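Local coordinates for protein pumilio homolog 23 (Arabidopsis thaliana, PDB 5WZJ) that binds RNA sequence-specifically through pumilio repeats, here recognising an 18S rRNA sequence, and probably regulates translation and mRNA stability, at residues A[282-287]-A[320-325]; A[325-330]-A[360-365]; A[235-240]-A[290-295]. All blocks are in the same frame, centred on the assembly; numbering follows the deposited sequence.

Contact 1: A[282-287]-A[320-325]. With nucleotides of chain B.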
loop_
_atom_site.group_PDB
_atom_site.type_symbol
_atom_site.label_atom_id
_atom_site.label_comp_id
_atom_site.label_asym_id
_atom_site.label_seq_id
_atom_site.Cartn_x
_atom_site.Cartn_y
_atom_site.Cartn_z
ATOM N N LYS A 282 10.165 -17.615 -7.535
ATOM C CA LYS A 282 8.852 -17.716 -8.156
ATOM C C LYS A 282 7.796 -18.248 -7.203
ATOM O O LYS A 282 6.607 -18.253 -7.553
ATOM C CB LYS A 282 8.924 -18.603 -9.406
ATOM C CG LYS A 282 9.899 -18.067 -10.457
ATOM C CD LYS A 282 9.989 -18.974 -11.683
ATOM C CE LYS A 282 11.006 -18.414 -12.684
ATOM N NZ LYS A 282 11.084 -19.217 -13.939
ATOM N N ASP A 283 8.194 -18.675 -6.011
ATOM C CA ASP A 283 7.225 -19.094 -5.007
ATOM C C ASP A 283 6.395 -17.901 -4.534
ATOM O O ASP A 283 6.919 -16.800 -4.334
ATOM C CB ASP A 283 7.951 -19.732 -3.827
ATOM C CG ASP A 283 7.005 -20.154 -2.741
ATOM O OD1 ASP A 283 6.429 -21.244 -2.887
ATOM O OD2 ASP A 283 6.826 -19.395 -1.757
ATOM N N ASN A 284 5.088 -18.110 -4.355
ATOM C CA ASN A 284 4.254 -16.968 -3.983
ATOM C C ASN A 284 4.609 -16.431 -2.598
ATOM O O ASN A 284 4.636 -15.213 -2.392
ATOM C CB ASN A 284 2.770 -17.313 -4.029
ATOM C CG ASN A 284 1.905 -16.128 -3.602
ATOM O OD1 ASN A 284 1.824 -15.125 -4.312
ATOM N ND2 ASN A 284 1.301 -16.217 -2.419
ATOM N N SER A 285 4.881 -17.317 -1.634
ATOM C CA SER A 285 5.193 -16.847 -0.286
ATOM C C SER A 285 6.557 -16.156 -0.224
ATOM O O SER A 285 6.699 -15.103 0.409
ATOM C CB SER A 285 5.136 -18.011 0.698
ATOM O OG SER A 285 3.809 -18.505 0.774
ATOM N N PHE A 286 7.583 -16.754 -0.839
ATOM C CA PHE A 286 8.926 -16.168 -0.763
ATOM C C PHE A 286 9.011 -14.867 -1.551
ATOM O O PHE A 286 9.720 -13.930 -1.148
ATOM C CB PHE A 286 9.960 -17.175 -1.275
ATOM C CG PHE A 286 11.386 -16.779 -1.023
ATOM C CD1 PHE A 286 11.807 -16.382 0.243
ATOM C CD2 PHE A 286 12.317 -16.828 -2.047
ATOM C CE1 PHE A 286 13.140 -16.030 0.471
ATOM C CE2 PHE A 286 13.653 -16.480 -1.826
ATOM C CZ PHE A 286 14.063 -16.087 -0.558
ATOM N N SER A 287 8.331 -14.801 -2.698
ATOM C CA SER A 287 8.383 -13.574 -3.492
ATOM C C SER A 287 7.865 -12.392 -2.688
ATOM O O SER A 287 8.489 -11.322 -2.675
ATOM C CB SER A 287 7.601 -13.737 -4.800
ATOM O OG SER A 287 6.230 -14.003 -4.556
ATOM N N ASP A 320 7.390 -13.910 -14.699
ATOM C CA ASP A 320 6.747 -14.823 -13.770
ATOM C C ASP A 320 5.657 -14.116 -12.973
ATOM O O ASP A 320 5.831 -12.979 -12.515
ATOM C CB ASP A 320 7.768 -15.438 -12.820
ATOM C CG ASP A 320 7.118 -16.338 -11.803
ATOM O OD1 ASP A 320 6.702 -17.442 -12.205
ATOM O OD2 ASP A 320 6.995 -15.933 -10.622
ATOM N N ARG A 321 4.537 -14.821 -12.786
ATOM C CA ARG A 321 3.361 -14.250 -12.138
ATOM C C ARG A 321 3.635 -13.776 -10.713
ATOM O O ARG A 321 2.911 -12.905 -10.218
ATOM C CB ARG A 321 2.218 -15.278 -12.143
ATOM C CG ARG A 321 2.445 -16.468 -11.213
ATOM C CD ARG A 321 1.540 -17.673 -11.540
ATOM N NE ARG A 321 0.113 -17.419 -11.331
ATOM C CZ ARG A 321 -0.532 -17.638 -10.186
ATOM N NH1 ARG A 321 -1.834 -17.384 -10.096
ATOM N NH2 ARG A 321 0.123 -18.106 -9.129
ATOM N N CYS A 322 4.635 -14.332 -10.028
ATOM C CA CYS A 322 4.983 -13.872 -8.684
ATOM C C CYS A 322 6.267 -13.060 -8.654
ATOM O O CYS A 322 6.320 -11.991 -8.037
ATOM C CB CYS A 322 5.123 -15.063 -7.720
ATOM S SG CYS A 322 3.581 -15.952 -7.411
ATOM N N ALA A 323 7.323 -13.564 -9.284
ATOM C CA ALA A 323 8.618 -12.907 -9.203
ATOM C C ALA A 323 8.625 -11.522 -9.844
ATOM O O ALA A 323 9.516 -10.727 -9.535
ATOM C CB ALA A 323 9.686 -13.783 -9.862
ATOM N N ASN A 324 7.677 -11.207 -10.737
ATOM C CA ASN A 324 7.752 -9.883 -11.352
ATOM C C ASN A 324 7.524 -8.791 -10.320
ATOM O O ASN A 324 8.038 -7.682 -10.476
ATOM C CB ASN A 324 6.772 -9.747 -12.526
ATOM C CG ASN A 324 5.365 -9.405 -12.091
ATOM O OD1 ASN A 324 4.987 -8.234 -12.055
ATOM N ND2 ASN A 324 4.574 -10.431 -11.760
ATOM N N PHE A 325 6.790 -9.090 -9.243
ATOM C CA PHE A 325 6.642 -8.094 -8.185
ATOM C C PHE A 325 7.934 -7.915 -7.398
ATOM O O PHE A 325 8.195 -6.817 -6.889
ATOM C CB PHE A 325 5.489 -8.474 -7.264
ATOM C CG PHE A 325 4.150 -8.412 -7.935
ATOM C CD1 PHE A 325 3.483 -7.198 -8.071
ATOM C CD2 PHE A 325 3.572 -9.564 -8.459
ATOM C CE1 PHE A 325 2.250 -7.132 -8.695
ATOM C CE2 PHE A 325 2.350 -9.507 -9.103
ATOM C CZ PHE A 325 1.676 -8.288 -9.210
ATOM P P G B 7 -3.935 -11.979 -10.265
ATOM O OP1 G B 7 -4.735 -13.040 -10.919
ATOM O OP2 G B 7 -4.511 -10.920 -9.406
ATOM O "O5'" G B 7 -2.873 -12.679 -9.302
ATOM C "C5'" G B 7 -2.159 -13.826 -9.722
ATOM C "C4'" G B 7 -1.149 -14.250 -8.685
ATOM O "O4'" G B 7 0.012 -13.379 -8.717
ATOM C "C3'" G B 7 -1.609 -14.173 -7.241
ATOM O "O3'" G B 7 -2.465 -15.242 -6.884
ATOM C "C2'" G B 7 -0.284 -14.150 -6.486
ATOM O "O2'" G B 7 0.267 -15.454 -6.419
ATOM C "C1'" G B 7 0.585 -13.304 -7.428
ATOM N N9 G B 7 0.609 -11.900 -6.993
ATOM C C8 G B 7 -0.384 -10.959 -7.147
ATOM N N7 G B 7 -0.072 -9.817 -6.608
ATOM C C5 G B 7 1.186 -10.014 -6.056
ATOM C C6 G B 7 2.032 -9.128 -5.339
ATOM O O6 G B 7 1.816 -7.952 -5.046
ATOM N N1 G B 7 3.232 -9.721 -4.963
ATOM C C2 G B 7 3.559 -11.025 -5.236
ATOM N N2 G B 7 4.754 -11.438 -4.787
ATOM N N3 G B 7 2.776 -11.866 -5.900
ATOM C C4 G B 7 1.616 -11.299 -6.277
ATOM P P U B 6 -4.020 -5.755 -12.932
ATOM O OP1 U B 6 -3.677 -5.602 -14.367
ATOM O OP2 U B 6 -5.324 -5.284 -12.431
ATOM O "O5'" U B 6 -3.882 -7.282 -12.508
ATOM C "C5'" U B 6 -4.177 -8.350 -13.396
ATOM C "C4'" U B 6 -3.299 -9.540 -13.102
ATOM O "O4'" U B 6 -1.961 -9.262 -13.596
ATOM C "C3'" U B 6 -3.147 -9.867 -11.612
ATOM O "O3'" U B 6 -3.056 -11.282 -11.422
ATOM C "C2'" U B 6 -1.817 -9.205 -11.247
ATOM O "O2'" U B 6 -1.153 -9.794 -10.149
ATOM C "C1'" U B 6 -1.021 -9.377 -12.539
ATOM N N1 U B 6 0.033 -8.369 -12.759
ATOM C C2 U B 6 1.354 -8.779 -12.667
ATOM O O2 U B 6 1.673 -9.930 -12.391
ATOM N N3 U B 6 2.289 -7.797 -12.900
ATOM C C4 U B 6 2.042 -6.477 -13.229
ATOM O O4 U B 6 2.988 -5.703 -13.423
ATOM C C5 U B 6 0.652 -6.134 -13.311
ATOM C C6 U B 6 -0.284 -7.064 -13.074
ATOM P P U B 5 -4.660 -2.447 -7.462
ATOM O OP1 U B 5 -5.996 -2.782 -8.009
ATOM O OP2 U B 5 -4.160 -3.033 -6.193
ATOM O "O5'" U B 5 -3.570 -2.742 -8.586
ATOM C "C5'" U B 5 -3.737 -2.238 -9.905
ATOM C "C4'" U B 5 -2.897 -3.004 -10.894
ATOM O "O4'" U B 5 -1.493 -2.722 -10.642
ATOM C "C3'" U B 5 -3.044 -4.519 -10.819
ATOM O "O3'" U B 5 -2.834 -5.054 -12.116
ATOM C "C2'" U B 5 -1.878 -4.922 -9.916
ATOM O "O2'" U B 5 -1.451 -6.257 -10.072
ATOM C "C1'" U B 5 -0.806 -3.927 -10.351
ATOM N N1 U B 5 0.200 -3.622 -9.324
ATOM C C2 U B 5 1.524 -3.779 -9.683
ATOM O O2 U B 5 1.860 -4.178 -10.780
ATOM N N3 U B 5 2.440 -3.469 -8.712
ATOM C C4 U B 5 2.164 -3.017 -7.441
ATOM O O4 U B 5 3.105 -2.781 -6.692
ATOM C C5 U B 5 0.772 -2.866 -7.139
ATOM C C6 U B 5 -0.149 -3.160 -8.072
HETATM O O HOH W 1 5.350 -18.453 -9.756
#
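Segments 282-287 and 320-325 come closest where the CA atoms of Lys282 and Ala323 lie 4.9 Å apart, each leading into a helix. Asp320, its CG anti to the backbone N (chi1 177°), turns OD2 back to take both Cys322 N and Ala323 N; the Ala323 bond, 2.7 Å from N to OD2, is nearly straight (175°) and uses the anti lone pair, whereas Cys322 N arrives from above the carboxylate plane. Lys282 lays CB and CG against this carboxylate while its NZ pairs with Glu316. Were Asp320 replaced by an alanine, both amides would probably lose their cap and the lysine methylenes the carboxylate they lie against. These helix starts belong to Pumilio repeats 5 and 6, whose concave side carries the RNA. Cys322 SG sits 3.6 Å from Asn284 CA, and its CB 3.5 Å from Ser287 OG. G7 of chain B donates from O2' to Asn284 OD1 (2.6 Å) and from N2 to Ser287 OG (3.0 Å), while its base lies over one face of the Phe325 ring.

Contact 2: A[325-330]-A[360-365]. With nucleotides of chain B.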
loop_
_atom_site.group_PDB
_atom_site.type_symbol
_atom_site.label_atom_id
_atom_site.label_comp_id
_atom_site.label_asym_id
_atom_site.label_seq_id
_atom_site.Cartn_x
_atom_site.Cartn_y
_atom_site.Cartn_z
ATOM N N PHE A 325 6.790 -9.090 -9.243
ATOM C CA PHE A 325 6.642 -8.094 -8.185
ATOM C C PHE A 325 7.934 -7.915 -7.398
ATOM O O PHE A 325 8.195 -6.817 -6.889
ATOM C CB PHE A 325 5.489 -8.474 -7.264
ATOM C CG PHE A 325 4.150 -8.412 -7.935
ATOM C CD1 PHE A 325 3.483 -7.198 -8.071
ATOM C CD2 PHE A 325 3.572 -9.564 -8.459
ATOM C CE1 PHE A 325 2.250 -7.132 -8.695
ATOM C CE2 PHE A 325 2.350 -9.507 -9.103
ATOM C CZ PHE A 325 1.676 -8.288 -9.210
ATOM N N VAL A 326 8.759 -8.967 -7.300
ATOM C CA VAL A 326 10.092 -8.802 -6.730
ATOM C C VAL A 326 10.933 -7.890 -7.611
ATOM O O VAL A 326 11.674 -7.032 -7.113
ATOM C CB VAL A 326 10.780 -10.165 -6.534
ATOM C CG1 VAL A 326 12.134 -9.969 -5.848
ATOM C CG2 VAL A 326 9.904 -11.105 -5.704
ATOM N N ILE A 327 10.842 -8.065 -8.929
ATOM C CA ILE A 327 11.596 -7.198 -9.827
ATOM C C ILE A 327 11.123 -5.755 -9.680
ATOM O O ILE A 327 11.929 -4.816 -9.688
ATOM C CB ILE A 327 11.484 -7.709 -11.276
ATOM C CG1 ILE A 327 12.078 -9.113 -11.386
ATOM C CG2 ILE A 327 12.200 -6.760 -12.247
ATOM C CD1 ILE A 327 13.515 -9.221 -10.795
ATOM N N GLN A 328 9.813 -5.556 -9.501
ATOM C CA GLN A 328 9.305 -4.206 -9.282
ATOM C C GLN A 328 9.921 -3.579 -8.038
ATOM O O GLN A 328 10.321 -2.407 -8.054
ATOM C CB GLN A 328 7.785 -4.227 -9.166
ATOM C CG GLN A 328 7.045 -4.439 -10.488
ATOM C CD GLN A 328 5.543 -4.394 -10.283
ATOM O OE1 GLN A 328 5.043 -3.589 -9.492
ATOM N NE2 GLN A 328 4.814 -5.273 -10.974
ATOM N N ALA A 329 9.997 -4.346 -6.945
ATOM C CA ALA A 329 10.652 -3.849 -5.736
ATOM C C ALA A 329 12.136 -3.609 -5.977
ATOM O O ALA A 329 12.688 -2.596 -5.533
ATOM C CB ALA A 329 10.440 -4.835 -4.577
ATOM N N LEU A 330 12.804 -4.527 -6.675
ATOM C CA LEU A 330 14.226 -4.336 -6.962
ATOM C C LEU A 330 14.461 -3.055 -7.758
ATOM O O LEU A 330 15.328 -2.242 -7.415
ATOM C CB LEU A 330 14.774 -5.533 -7.732
ATOM C CG LEU A 330 16.254 -5.450 -8.128
ATOM C CD1 LEU A 330 17.168 -5.883 -6.983
ATOM C CD2 LEU A 330 16.488 -6.329 -9.324
ATOM N N SER A 360 2.855 -4.759 -16.825
ATOM C CA SER A 360 3.105 -3.328 -16.989
ATOM C C SER A 360 3.664 -2.665 -15.727
ATOM O O SER A 360 4.274 -1.601 -15.826
ATOM C CB SER A 360 1.813 -2.621 -17.425
ATOM O OG SER A 360 0.750 -2.846 -16.512
ATOM N N GLY A 361 3.478 -3.257 -14.548
ATOM C CA GLY A 361 4.079 -2.686 -13.352
ATOM C C GLY A 361 5.597 -2.706 -13.384
ATOM O O GLY A 361 6.248 -1.827 -12.810
ATOM N N VAL A 362 6.184 -3.700 -14.053
ATOM C CA VAL A 362 7.637 -3.711 -14.217
ATOM C C VAL A 362 8.070 -2.510 -15.045
ATOM O O VAL A 362 9.024 -1.803 -14.702
ATOM C CB VAL A 362 8.106 -5.029 -14.866
ATOM C CG1 VAL A 362 9.622 -4.999 -15.090
ATOM C CG2 VAL A 362 7.701 -6.231 -14.016
ATOM N N VAL A 363 7.366 -2.268 -16.154
ATOM C CA VAL A 363 7.665 -1.122 -17.009
ATOM C C VAL A 363 7.495 0.175 -16.232
ATOM O O VAL A 363 8.366 1.052 -16.256
ATOM C CB VAL A 363 6.774 -1.151 -18.268
ATOM C CG1 VAL A 363 7.018 0.088 -19.117
ATOM C CG2 VAL A 363 7.056 -2.401 -19.080
ATOM N N ALA A 364 6.367 0.311 -15.525
ATOM C CA ALA A 364 6.123 1.502 -14.714
ATOM C C ALA A 364 7.239 1.732 -13.702
ATOM O O ALA A 364 7.673 2.868 -13.489
ATOM C CB ALA A 364 4.780 1.367 -13.984
ATOM N N SER A 365 7.708 0.666 -13.050
ATOM C CA SER A 365 8.753 0.845 -12.049
ATOM C C SER A 365 10.041 1.343 -12.683
ATOM O O SER A 365 10.718 2.210 -12.122
ATOM C CB SER A 365 8.998 -0.469 -11.294
ATOM O OG SER A 365 7.829 -0.878 -10.603
ATOM P P G B 7 -3.935 -11.979 -10.265
ATOM O OP1 G B 7 -4.735 -13.040 -10.919
ATOM O OP2 G B 7 -4.511 -10.920 -9.406
ATOM O "O5'" G B 7 -2.873 -12.679 -9.302
ATOM C "C5'" G B 7 -2.159 -13.826 -9.722
ATOM C "C4'" G B 7 -1.149 -14.250 -8.685
ATOM O "O4'" G B 7 0.012 -13.379 -8.717
ATOM C "C3'" G B 7 -1.609 -14.173 -7.241
ATOM O "O3'" G B 7 -2.465 -15.242 -6.884
ATOM C "C2'" G B 7 -0.284 -14.150 -6.486
ATOM O "O2'" G B 7 0.267 -15.454 -6.419
ATOM C "C1'" G B 7 0.585 -13.304 -7.428
ATOM N N9 G B 7 0.609 -11.900 -6.993
ATOM C C8 G B 7 -0.384 -10.959 -7.147
ATOM N N7 G B 7 -0.072 -9.817 -6.608
ATOM C C5 G B 7 1.186 -10.014 -6.056
ATOM C C6 G B 7 2.032 -9.128 -5.339
ATOM O O6 G B 7 1.816 -7.952 -5.046
ATOM N N1 G B 7 3.232 -9.721 -4.963
ATOM C C2 G B 7 3.559 -11.025 -5.236
ATOM N N2 G B 7 4.754 -11.438 -4.787
ATOM N N3 G B 7 2.776 -11.866 -5.900
ATOM C C4 G B 7 1.616 -11.299 -6.277
ATOM P P U B 6 -4.020 -5.755 -12.932
ATOM O OP1 U B 6 -3.677 -5.602 -14.367
ATOM O OP2 U B 6 -5.324 -5.284 -12.431
ATOM O "O5'" U B 6 -3.882 -7.282 -12.508
ATOM C "C5'" U B 6 -4.177 -8.350 -13.396
ATOM C "C4'" U B 6 -3.299 -9.540 -13.102
ATOM O "O4'" U B 6 -1.961 -9.262 -13.596
ATOM C "C3'" U B 6 -3.147 -9.867 -11.612
ATOM O "O3'" U B 6 -3.056 -11.282 -11.422
ATOM C "C2'" U B 6 -1.817 -9.205 -11.247
ATOM O "O2'" U B 6 -1.153 -9.794 -10.149
ATOM C "C1'" U B 6 -1.021 -9.377 -12.539
ATOM N N1 U B 6 0.033 -8.369 -12.759
ATOM C C2 U B 6 1.354 -8.779 -12.667
ATOM O O2 U B 6 1.673 -9.930 -12.391
ATOM N N3 U B 6 2.289 -7.797 -12.900
ATOM C C4 U B 6 2.042 -6.477 -13.229
ATOM O O4 U B 6 2.988 -5.703 -13.423
ATOM C C5 U B 6 0.652 -6.134 -13.311
ATOM C C6 U B 6 -0.284 -7.064 -13.074
ATOM P P U B 5 -4.660 -2.447 -7.462
ATOM O OP1 U B 5 -5.996 -2.782 -8.009
ATOM O OP2 U B 5 -4.160 -3.033 -6.193
ATOM O "O5'" U B 5 -3.570 -2.742 -8.586
ATOM C "C5'" U B 5 -3.737 -2.238 -9.905
ATOM C "C4'" U B 5 -2.897 -3.004 -10.894
ATOM O "O4'" U B 5 -1.493 -2.722 -10.642
ATOM C "C3'" U B 5 -3.044 -4.519 -10.819
ATOM O "O3'" U B 5 -2.834 -5.054 -12.116
ATOM C "C2'" U B 5 -1.878 -4.922 -9.916
ATOM O "O2'" U B 5 -1.451 -6.257 -10.072
ATOM C "C1'" U B 5 -0.806 -3.927 -10.351
ATOM N N1 U B 5 0.200 -3.622 -9.324
ATOM C C2 U B 5 1.524 -3.779 -9.683
ATOM O O2 U B 5 1.860 -4.178 -10.780
ATOM N N3 U B 5 2.440 -3.469 -8.712
ATOM C C4 U B 5 2.164 -3.017 -7.441
ATOM O O4 U B 5 3.105 -2.781 -6.692
ATOM C C5 U B 5 0.772 -2.866 -7.139
ATOM C C6 U B 5 -0.149 -3.160 -8.072
#
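Gln328 fills the gap between helices 323-332 and 360-373, whose segments here run almost parallel, 5° apart with axes 8.9 Å from each other. CG lies anti to the carbonyl carbon (chi1 -74°) and the chain is extended beyond it, which carries the amide past Gly361 to the RNA. On the way Gln328 CB lies 3.6 Å from Ser365 OG, and CD lies 3.5 Å from Gly361 C. The amide then pairs with U5 of chain B through both its atoms: OE1 accepts from the base N3 at 2.7 Å in a nearly straight bond (172°), and NE2 donates to O2 at 3.2 Å. Gly361 makes room for this reach, because a CB at its position would collide with Gln328 NE2 and with O2 of U5. Its own backbone N is turned to the next base and donates to O4 of U6 of chain B at 2.7 Å.

Val362 adds to the packing, CG2 resting 4.0 Å from Gln328 CG, while its CG1 meets Ile327 CG2. One turn on from Gly361, Ser365, directed at the opposing helix, donates from OG to Gly361 O, an oxygen also held by Ser365 N from the opposite face of its plane; the OG bond keeps the hydroxyl beside Gln328 CB, and the two donors together hold Gly361 O. Arg181 of helix 175-181 packs on both Gln328 and Ser365. Adjacent near-parallel helices presenting side-chain and backbone groups to neighbouring bases are the hallmark of the RNA-binding concave surface of a PUF-repeat superhelix.

Contact 3: A[235-240]-A[290-295]. With nucleotides of chain B.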
loop_
_atom_site.group_PDB
_atom_site.type_symbol
_atom_site.label_atom_id
_atom_site.label_comp_id
_atom_site.label_asym_id
_atom_site.label_seq_id
_atom_site.Cartn_x
_atom_site.Cartn_y
_atom_site.Cartn_z
ATOM N N THR A 235 6.133 -8.605 8.228
ATOM C CA THR A 235 5.793 -7.600 9.232
ATOM C C THR A 235 7.027 -7.208 10.043
ATOM O O THR A 235 7.322 -6.018 10.219
ATOM C CB THR A 235 4.670 -8.129 10.128
ATOM O OG1 THR A 235 3.494 -8.290 9.334
ATOM C CG2 THR A 235 4.369 -7.178 11.278
ATOM N N ALA A 236 7.800 -8.195 10.492
ATOM C CA ALA A 236 8.998 -7.876 11.267
ATOM C C ALA A 236 9.955 -6.987 10.473
ATOM O O ALA A 236 10.490 -6.005 11.006
ATOM C CB ALA A 236 9.701 -9.159 11.713
ATOM N N LEU A 237 10.172 -7.295 9.192
ATOM C CA LEU A 237 11.128 -6.494 8.430
ATOM C C LEU A 237 10.638 -5.055 8.271
ATOM O O LEU A 237 11.424 -4.107 8.408
ATOM C CB LEU A 237 11.385 -7.130 7.068
ATOM C CG LEU A 237 12.210 -8.415 7.059
ATOM C CD1 LEU A 237 12.003 -9.161 5.741
ATOM C CD2 LEU A 237 13.695 -8.099 7.257
ATOM N N ARG A 238 9.341 -4.873 7.991
ATOM C CA ARG A 238 8.782 -3.525 7.872
ATOM C C ARG A 238 8.965 -2.729 9.155
ATOM O O ARG A 238 9.260 -1.528 9.110
ATOM C CB ARG A 238 7.293 -3.585 7.516
ATOM C CG ARG A 238 6.991 -4.073 6.109
ATOM C CD ARG A 238 5.508 -3.940 5.792
ATOM N NE ARG A 238 4.970 -5.120 5.114
ATOM C CZ ARG A 238 4.848 -5.241 3.794
ATOM N NH1 ARG A 238 5.236 -4.244 2.988
ATOM N NH2 ARG A 238 4.344 -6.366 3.281
ATOM N N LEU A 239 8.788 -3.378 10.310
ATOM C CA LEU A 239 8.978 -2.694 11.586
ATOM C C LEU A 239 10.437 -2.293 11.816
ATOM O O LEU A 239 10.704 -1.407 12.630
ATOM C CB LEU A 239 8.489 -3.589 12.736
ATOM C CG LEU A 239 6.988 -3.947 12.703
ATOM C CD1 LEU A 239 6.652 -5.024 13.723
ATOM C CD2 LEU A 239 6.115 -2.721 12.939
ATOM N N MET A 240 11.387 -2.925 11.125
ATOM C CA MET A 240 12.808 -2.648 11.302
ATOM C C MET A 240 13.348 -1.659 10.277
ATOM O O MET A 240 14.573 -1.494 10.175
ATOM C CB MET A 240 13.607 -3.955 11.242
ATOM C CG MET A 240 13.424 -4.850 12.464
ATOM S SD MET A 240 14.126 -4.081 13.948
ATOM C CE MET A 240 13.870 -5.393 15.167
ATOM N N VAL A 290 10.661 -11.439 -0.275
ATOM C CA VAL A 290 11.814 -10.757 -0.860
ATOM C C VAL A 290 11.453 -9.327 -1.292
ATOM O O VAL A 290 12.306 -8.431 -1.251
ATOM C CB VAL A 290 12.394 -11.582 -2.023
ATOM C CG1 VAL A 290 13.599 -10.863 -2.645
ATOM C CG2 VAL A 290 12.813 -12.976 -1.529
ATOM N N GLU A 291 10.200 -9.086 -1.699
ATOM C CA GLU A 291 9.750 -7.711 -1.930
ATOM C C GLU A 291 10.058 -6.837 -0.727
ATOM O O GLU A 291 10.576 -5.725 -0.865
ATOM C CB GLU A 291 8.245 -7.657 -2.205
ATOM C CG GLU A 291 7.773 -8.192 -3.547
ATOM C CD GLU A 291 6.274 -8.001 -3.679
ATOM O OE1 GLU A 291 5.527 -9.002 -3.704
ATOM O OE2 GLU A 291 5.844 -6.829 -3.683
ATOM N N VAL A 292 9.748 -7.333 0.468
ATOM C CA VAL A 292 9.940 -6.525 1.665
ATOM C C VAL A 292 11.424 -6.391 1.990
ATOM O O VAL A 292 11.894 -5.310 2.362
ATOM C CB VAL A 292 9.142 -7.112 2.843
ATOM C CG1 VAL A 292 9.422 -6.307 4.108
ATOM C CG2 VAL A 292 7.642 -7.068 2.524
ATOM N N ILE A 293 12.188 -7.477 1.836
ATOM C CA ILE A 293 13.637 -7.403 2.020
ATOM C C ILE A 293 14.233 -6.283 1.173
ATOM O O ILE A 293 15.036 -5.468 1.653
ATOM C CB ILE A 293 14.291 -8.757 1.695
ATOM C CG1 ILE A 293 13.966 -9.775 2.794
ATOM C CG2 ILE A 293 15.793 -8.595 1.561
ATOM C CD1 ILE A 293 14.382 -11.185 2.438
ATOM N N LEU A 294 13.847 -6.226 -0.105
ATOM C CA LEU A 294 14.417 -5.216 -0.996
ATOM C C LEU A 294 13.975 -3.812 -0.610
ATOM O O LEU A 294 14.748 -2.860 -0.771
ATOM C CB LEU A 294 14.041 -5.522 -2.449
ATOM C CG LEU A 294 14.724 -6.770 -3.025
ATOM C CD1 LEU A 294 14.217 -7.113 -4.423
ATOM C CD2 LEU A 294 16.222 -6.527 -3.051
ATOM N N GLU A 295 12.755 -3.668 -0.080
ATOM C CA GLU A 295 12.270 -2.359 0.349
ATOM C C GLU A 295 13.029 -1.828 1.555
ATOM O O GLU A 295 13.195 -0.613 1.690
ATOM C CB GLU A 295 10.782 -2.419 0.683
ATOM C CG GLU A 295 9.925 -2.439 -0.553
ATOM C CD GLU A 295 8.517 -2.899 -0.283
ATOM O OE1 GLU A 295 8.012 -2.674 0.851
ATOM O OE2 GLU A 295 7.934 -3.492 -1.220
ATOM P P G B 7 -3.935 -11.979 -10.265
ATOM O OP1 G B 7 -4.735 -13.040 -10.919
ATOM O OP2 G B 7 -4.511 -10.920 -9.406
ATOM O "O5'" G B 7 -2.873 -12.679 -9.302
ATOM C "C5'" G B 7 -2.159 -13.826 -9.722
ATOM C "C4'" G B 7 -1.149 -14.250 -8.685
ATOM O "O4'" G B 7 0.012 -13.379 -8.717
ATOM C "C3'" G B 7 -1.609 -14.173 -7.241
ATOM O "O3'" G B 7 -2.465 -15.242 -6.884
ATOM C "C2'" G B 7 -0.284 -14.150 -6.486
ATOM O "O2'" G B 7 0.267 -15.454 -6.419
ATOM C "C1'" G B 7 0.585 -13.304 -7.428
ATOM N N9 G B 7 0.609 -11.900 -6.993
ATOM C C8 G B 7 -0.384 -10.959 -7.147
ATOM N N7 G B 7 -0.072 -9.817 -6.608
ATOM C C5 G B 7 1.186 -10.014 -6.056
ATOM C C6 G B 7 2.032 -9.128 -5.339
ATOM O O6 G B 7 1.816 -7.952 -5.046
ATOM N N1 G B 7 3.232 -9.721 -4.963
ATOM C C2 G B 7 3.559 -11.025 -5.236
ATOM N N2 G B 7 4.754 -11.438 -4.787
ATOM N N3 G B 7 2.776 -11.866 -5.900
ATOM C C4 G B 7 1.616 -11.299 -6.277
#
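Two inner helices of the pumilio superhelix, 227-239 of repeat 4 and 284-296 of repeat 5, pack side by side here, 9° from parallel with segment axes 9.4 Å apart. Val292 is the residue pushed between them. Its CG1 lies 3.6 Å from Leu237 CB, and its CG2 rests over one face of the Arg238 guanidinium, offset toward the rim and 3.5 Å from NH2. Leu237 also reaches Ile293, CD1 meeting CG1 at 3.6 Å, so the leucine and the two beta-branched residues form a continuous apolar seam.

The Arg238 chain starts with CG anti to the carbonyl carbon and bends at chi3 (-136°), which lays the flat group over the valine methyl and brings NH1 toward Glu295. That salt bridge is long, 3.8 Å from NH1 to OE1, with guanidinium and carboxylate planes 49° apart, and probably works more by charge than by close contact. The other oxygen of Glu295 is paired with Arg181, which also binds Glu291 OE2.

One turn before Glu295, Glu291 extends away from helix 227-239 to G7 of chain B, its OE1 receiving base N1 at 2.7 Å and N2 at 2.8 Å. Both donors converge on a single oxygen, and Arg181 is likely to help hold the carboxylate in its ionised form. An apolar seam between neighbouring repeats, with base-reading side chains on the concave face, is characteristic of the PUF fold.

In the fold
The three contacts follow one another along the inner helices of the superhelix: helix 227-239 joins helix 284-296 in contact 3, helix 284-296 meets helix 323-332 in contact 1, and helix 323-332 meets helix 360-373 in contact 2. Contacts 1 and 2 lie about 12 Å apart between centres, 1 and 3 about 15 Å, and 2 and 3 about 17 Å. Along the chain contacts 1 and 3 interlock, their segments alternating, while contact 2 follows them in series, beginning at Phe325, where contact 1 ends. Phe325 thus belongs to contacts 1 and 2, and its CB packs against Glu291 of contact 3. Stacking of repeats lines up the groups that read U5, U6 and G7 of the RNA.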